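Local coordinates for protein putative gamma-glutamylcyclotransferase PH0828 (Pyrococcus horikoshii, PDB 1V30) that is a putative gamma-glutamylcyclotransferase, probably acting on gamma-glutamyl substrates as an enzyme of the acyltransferase class, at residues Lys20-His23 and Trp24-Lys27; Lys66-Phe69 and Glu70-Glu74. All coordinates share one frame; numbering follows the deposited sequence.

Interaction 1 (Lys20-His23 and Trp24-Lys27); sequences KPLH and WYLK
H23 and K27, four residues apart, meet where the stretch is most tightly packed: the lysine chain, bent about CB-CG and again about CD-CE, swings back so that K27 CE lies 3.3 Å from H23 CD2, set obliquely to the imidazole, and K27 CD comes 3.2 Å from H23 O. With CG anti to the backbone N (chi1 -171°), the histidine ring is carried beside its own carbonyl, where this methylene chain can reach it. L26 crosses the same ring at about a right angle, its CB meeting CE1 from another quarter. The ring's rotation is further set by ND1, which is hydrogen-bonded to L16 O outside the two segments. The backbone beneath is wound by i to i+3 bonds. K20 to H23 forms a type I turn, Y25 N donates to L22 O, and L26 N donates to H23 O at 2.8 Å with an N-H...O angle of 159°. The L22 side is slacker: the L22 and Y25 side chains lie side by side, L22 CD2 3.9 Å from Y25 CE1 and 4.0 Å from W24 NE1. W24, its CG wedged between backbone N and carbonyl (chi1 65°), turns outward to the exposed flank, where Y25 CD1 lies 3.7 Å over one face of the indole, near the rim. A water on this looser side takes the N-H of W24 at 3.1 Å and donates weakly to K20 O. The whole is a type I turn running into a short 3-10 segment, placed against the pocket loop: L22 touches T15 and L16, which by similarity bind substrate in this family.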
loop_
_atom_site.group_PDB
_atom_site.type_symbol
_atom_site.label_atom_id
_atom_site.label_comp_id
_atom_site.label_asym_id
_atom_site.label_seq_id
_atom_site.Cartn_x
_atom_site.Cartn_y
_atom_site.Cartn_z
ATOM N N LYS A 20 -2.193 -7.665 6.567
ATOM C CA LYS A 20 -2.201 -8.135 5.184
ATOM C C LYS A 20 -1.110 -9.178 4.962
ATOM O O LYS A 20 -0.184 -9.293 5.763
ATOM C CB LYS A 20 -2.079 -6.942 4.228
ATOM C CG LYS A 20 -3.395 -6.195 4.023
ATOM C CD LYS A 20 -4.048 -5.822 5.341
ATOM C CE LYS A 20 -5.402 -5.160 5.143
ATOM N NZ LYS A 20 -5.941 -4.770 6.477
ATOM N N PRO A 21 -1.182 -9.932 3.849
ATOM C CA PRO A 21 -0.205 -10.987 3.553
ATOM C C PRO A 21 1.296 -10.811 3.744
ATOM O O PRO A 21 1.976 -11.763 4.131
ATOM C CB PRO A 21 -0.552 -11.386 2.119
ATOM C CG PRO A 21 -2.025 -11.157 2.064
ATOM C CD PRO A 21 -2.165 -9.820 2.755
ATOM N N LEU A 22 1.831 -9.629 3.477
ATOM C CA LEU A 22 3.270 -9.446 3.630
ATOM C C LEU A 22 3.667 -8.522 4.769
ATOM O O LEU A 22 4.805 -8.055 4.826
ATOM C CB LEU A 22 3.879 -8.932 2.320
ATOM C CG LEU A 22 3.892 -9.945 1.173
ATOM C CD1 LEU A 22 4.472 -9.291 -0.075
ATOM C CD2 LEU A 22 4.720 -11.165 1.568
ATOM N N HIS A 23 2.747 -8.275 5.694
ATOM C CA HIS A 23 3.070 -7.375 6.787
ATOM C C HIS A 23 4.225 -7.822 7.666
ATOM O O HIS A 23 4.876 -6.985 8.291
ATOM C CB HIS A 23 1.859 -7.112 7.673
ATOM C CG HIS A 23 2.096 -6.031 8.679
ATOM N ND1 HIS A 23 2.348 -4.726 8.315
ATOM C CD2 HIS A 23 2.169 -6.064 10.030
ATOM C CE1 HIS A 23 2.567 -4.002 9.397
ATOM N NE2 HIS A 23 2.465 -4.791 10.452
ATOM N N TRP A 24 4.489 -9.124 7.719
ATOM C CA TRP A 24 5.578 -9.608 8.558
ATOM C C TRP A 24 6.922 -8.977 8.199
ATOM O O TRP A 24 7.834 -8.949 9.022
ATOM C CB TRP A 24 5.673 -11.142 8.515
ATOM C CG TRP A 24 6.026 -11.741 7.185
ATOM C CD1 TRP A 24 5.177 -11.998 6.146
ATOM C CD2 TRP A 24 7.321 -12.185 6.765
ATOM N NE1 TRP A 24 5.863 -12.580 5.107
ATOM C CE2 TRP A 24 7.181 -12.706 5.459
ATOM C CE3 TRP A 24 8.588 -12.196 7.366
ATOM C CZ2 TRP A 24 8.262 -13.234 4.741
ATOM C CZ3 TRP A 24 9.663 -12.722 6.652
ATOM C CH2 TRP A 24 9.490 -13.233 5.352
ATOM N N TYR A 25 7.047 -8.458 6.980
ATOM C CA TYR A 25 8.293 -7.813 6.567
ATOM C C TYR A 25 8.535 -6.519 7.344
ATOM O O TYR A 25 9.669 -6.042 7.428
ATOM C CB TYR A 25 8.275 -7.483 5.068
ATOM C CG TYR A 25 8.792 -8.589 4.178
ATOM C CD1 TYR A 25 7.924 -9.522 3.616
ATOM C CD2 TYR A 25 10.156 -8.709 3.910
ATOM C CE1 TYR A 25 8.402 -10.551 2.805
ATOM C CE2 TYR A 25 10.644 -9.733 3.106
ATOM C CZ TYR A 25 9.763 -10.649 2.558
ATOM O OH TYR A 25 10.242 -11.667 1.768
ATOM N N LEU A 26 7.472 -5.959 7.912
ATOM C CA LEU A 26 7.561 -4.704 8.656
ATOM C C LEU A 26 7.486 -4.845 10.177
ATOM O O LEU A 26 7.330 -3.852 10.884
ATOM C CB LEU A 26 6.446 -3.761 8.202
ATOM C CG LEU A 26 6.435 -3.346 6.732
ATOM C CD1 LEU A 26 5.202 -2.497 6.457
ATOM C CD2 LEU A 26 7.702 -2.577 6.405
ATOM N N LYS A 27 7.606 -6.068 10.678
ATOM C CA LYS A 27 7.521 -6.306 12.114
ATOM C C LYS A 27 8.486 -5.504 12.983
ATOM O O LYS A 27 8.210 -5.265 14.159
ATOM C CB LYS A 27 7.657 -7.807 12.389
ATOM C CG LYS A 27 6.315 -8.539 12.361
ATOM C CD LYS A 27 5.372 -7.929 11.321
ATOM C CE LYS A 27 3.951 -8.453 11.451
ATOM N NZ LYS A 27 3.844 -9.895 11.113
HETATM O O HOH W 1 2.157 -11.095 7.603
#

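Interaction 2 (Lys66-Phe69 and Glu70-Glu74); sequences KETF and ERINE
K66 O receives E70 N at 2.9 Å in a nearly linear bond (N-H...O 167°), while E70 CG lies against the same oxygen. Three more i to i+4 bonds continue the helix: R71 N to E67 O, I72 N to T68 O, and N73 N to F69 O. At the C-terminal end the spacing shortens, E74 N donating to R71 O. On the exposed side the extended K66 and E70 chains cross obliquely, and E70 OE2 rests 3.1 Å from K66 CE; K66 NZ stays 4.3 Å from that OE2, near but short of a salt bridge. One residue further along, E67 and R71 do form a salt bridge. The E67 chain, bent about CB-CG (chi2 -89°), brings OE1 to the edge of the guanidinium, toward NH1, with the two planes 37° apart; the modelled separation is improbably short, so its exact value is doubtful. R71 itself is bent at chi2 and chi3, which lays one guanidinium face over T68 CA, and R71 CG sits 3.2 Å from E67 OE2. With an alanine here in place of the arginine, the E67 carboxylate is likely to be left without its charged mate, and T68 CA without the flat group that lies against it. The inward side is apolar: the T68 and I72 side chains lie side by side, CG2 of the one 4.1 Å from CD1 of the other, and F69 packs on V8 and I10 of strand 8-12. Bordering that face, the F69 ring lies beside the N73 amide, CE2 to ND2 4.1 Å, and N73 OD1 accepts from W96 NE1. The chemistry is thus divided between an outer face of opposite charges one turn apart, which would help the short helix hold its shape in solvent, and an inner apolar face that seats it on the domain.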
loop_
_atom_site.group_PDB
_atom_site.type_symbol
_atom_site.label_atom_id
_atom_site.label_comp_id
_atom_site.label_asym_id
_atom_site.label_seq_id
_atom_site.Cartn_x
_atom_site.Cartn_y
_atom_site.Cartn_z
ATOM N N LYS A 66 17.525 0.499 6.010
ATOM C CA LYS A 66 17.976 0.173 4.664
ATOM C C LYS A 66 17.849 -1.306 4.313
ATOM O O LYS A 66 17.337 -1.657 3.247
ATOM C CB LYS A 66 19.429 0.620 4.487
ATOM C CG LYS A 66 19.981 0.437 3.081
ATOM C CD LYS A 66 21.372 1.046 2.967
ATOM C CE LYS A 66 21.946 0.889 1.568
ATOM N NZ LYS A 66 23.267 1.566 1.442
ATOM N N GLU A 67 18.306 -2.170 5.211
ATOM C CA GLU A 67 18.258 -3.608 4.980
ATOM C C GLU A 67 16.823 -4.081 4.767
ATOM O O GLU A 67 16.549 -4.864 3.859
ATOM C CB GLU A 67 18.896 -4.341 6.163
ATOM C CG GLU A 67 19.568 -5.659 5.801
ATOM C CD GLU A 67 18.627 -6.842 5.862
ATOM O OE1 GLU A 67 18.105 -7.122 6.960
ATOM O OE2 GLU A 67 18.415 -7.495 4.817
ATOM N N THR A 68 15.906 -3.595 5.598
ATOM C CA THR A 68 14.505 -3.977 5.482
ATOM C C THR A 68 13.926 -3.513 4.147
ATOM O O THR A 68 13.252 -4.279 3.458
ATOM C CB THR A 68 13.669 -3.379 6.631
ATOM O OG1 THR A 68 14.133 -3.907 7.880
ATOM C CG2 THR A 68 12.198 -3.723 6.458
ATOM N N PHE A 69 14.193 -2.265 3.775
ATOM C CA PHE A 69 13.686 -1.749 2.510
ATOM C C PHE A 69 14.202 -2.568 1.329
ATOM O O PHE A 69 13.439 -2.915 0.428
ATOM C CB PHE A 69 14.086 -0.289 2.305
ATOM C CG PHE A 69 13.587 0.283 1.009
ATOM C CD1 PHE A 69 12.273 0.722 0.888
ATOM C CD2 PHE A 69 14.409 0.315 -0.111
ATOM C CE1 PHE A 69 11.784 1.182 -0.332
ATOM C CE2 PHE A 69 13.929 0.774 -1.336
ATOM C CZ PHE A 69 12.614 1.207 -1.445
ATOM N N GLU A 70 15.498 -2.868 1.324
ATOM C CA GLU A 70 16.076 -3.648 0.235
ATOM C C GLU A 70 15.460 -5.041 0.145
ATOM O O GLU A 70 15.240 -5.556 -0.954
ATOM C CB GLU A 70 17.596 -3.749 0.396
ATOM C CG GLU A 70 18.314 -2.433 0.132
ATOM C CD GLU A 70 19.829 -2.559 0.174
ATOM O OE1 GLU A 70 20.337 -3.698 0.196
ATOM O OE2 GLU A 70 20.510 -1.514 0.177
ATOM N N ARG A 71 15.176 -5.653 1.293
ATOM C CA ARG A 71 14.573 -6.982 1.299
ATOM C C ARG A 71 13.195 -6.941 0.655
ATOM O O ARG A 71 12.845 -7.806 -0.150
ATOM C CB ARG A 71 14.436 -7.522 2.725
ATOM C CG ARG A 71 15.696 -8.144 3.297
ATOM C CD ARG A 71 15.341 -9.333 4.181
ATOM N NE ARG A 71 14.349 -8.996 5.200
ATOM C CZ ARG A 71 14.590 -8.233 6.259
ATOM N NH1 ARG A 71 15.797 -7.722 6.447
ATOM N NH2 ARG A 71 13.627 -7.980 7.134
ATOM N N ILE A 72 12.414 -5.930 1.018
ATOM C CA ILE A 72 11.073 -5.778 0.473
ATOM C C ILE A 72 11.119 -5.515 -1.027
ATOM O O ILE A 72 10.361 -6.106 -1.796
ATOM C CB ILE A 72 10.330 -4.609 1.154
ATOM C CG1 ILE A 72 10.087 -4.942 2.628
ATOM C CG2 ILE A 72 9.017 -4.326 0.426
ATOM C CD1 ILE A 72 9.463 -3.806 3.421
ATOM N N ASN A 73 12.026 -4.635 -1.440
ATOM C CA ASN A 73 12.147 -4.270 -2.845
ATOM C C ASN A 73 12.750 -5.384 -3.703
ATOM O O ASN A 73 12.968 -5.203 -4.902
ATOM C CB ASN A 73 12.966 -2.979 -2.970
ATOM C CG ASN A 73 12.570 -2.150 -4.179
ATOM O OD1 ASN A 73 11.409 -2.150 -4.596
ATOM N ND2 ASN A 73 13.530 -1.421 -4.737
ATOM N N GLU A 74 13.012 -6.529 -3.079
ATOM C CA GLU A 74 13.556 -7.697 -3.767
ATOM C C GLU A 74 12.471 -8.761 -3.934
ATOM O O GLU A 74 12.606 -9.667 -4.760
ATOM C CB GLU A 74 14.724 -8.302 -2.979
ATOM C CG GLU A 74 16.090 -7.742 -3.328
ATOM C CD GLU A 74 17.210 -8.462 -2.594
ATOM O OE1 GLU A 74 18.392 -8.180 -2.880
ATOM O OE2 GLU A 74 16.904 -9.306 -1.725
#

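How the interactions relate
Starting from the N terminus, strand 8-12 leads into the loop that holds interaction 1, a local turn within 20-27; strands 30-37 to 56-64 follow before interaction 2 spans helix 66-72 and the residues just after it. The two are in series, neither nested nor crossed, and each closes only a few residues of chain. In space their centres lie about 12 Å apart and they touch: L26 CD2 meets I72 CD1 at 3.7 Å, and Y25 packs on both I72 and T68. L26 also reaches Y62 and V64 of strand 56-64, and I72 reaches L16. Loop, helix and sheet strands are thereby tied together beside the probable substrate pocket.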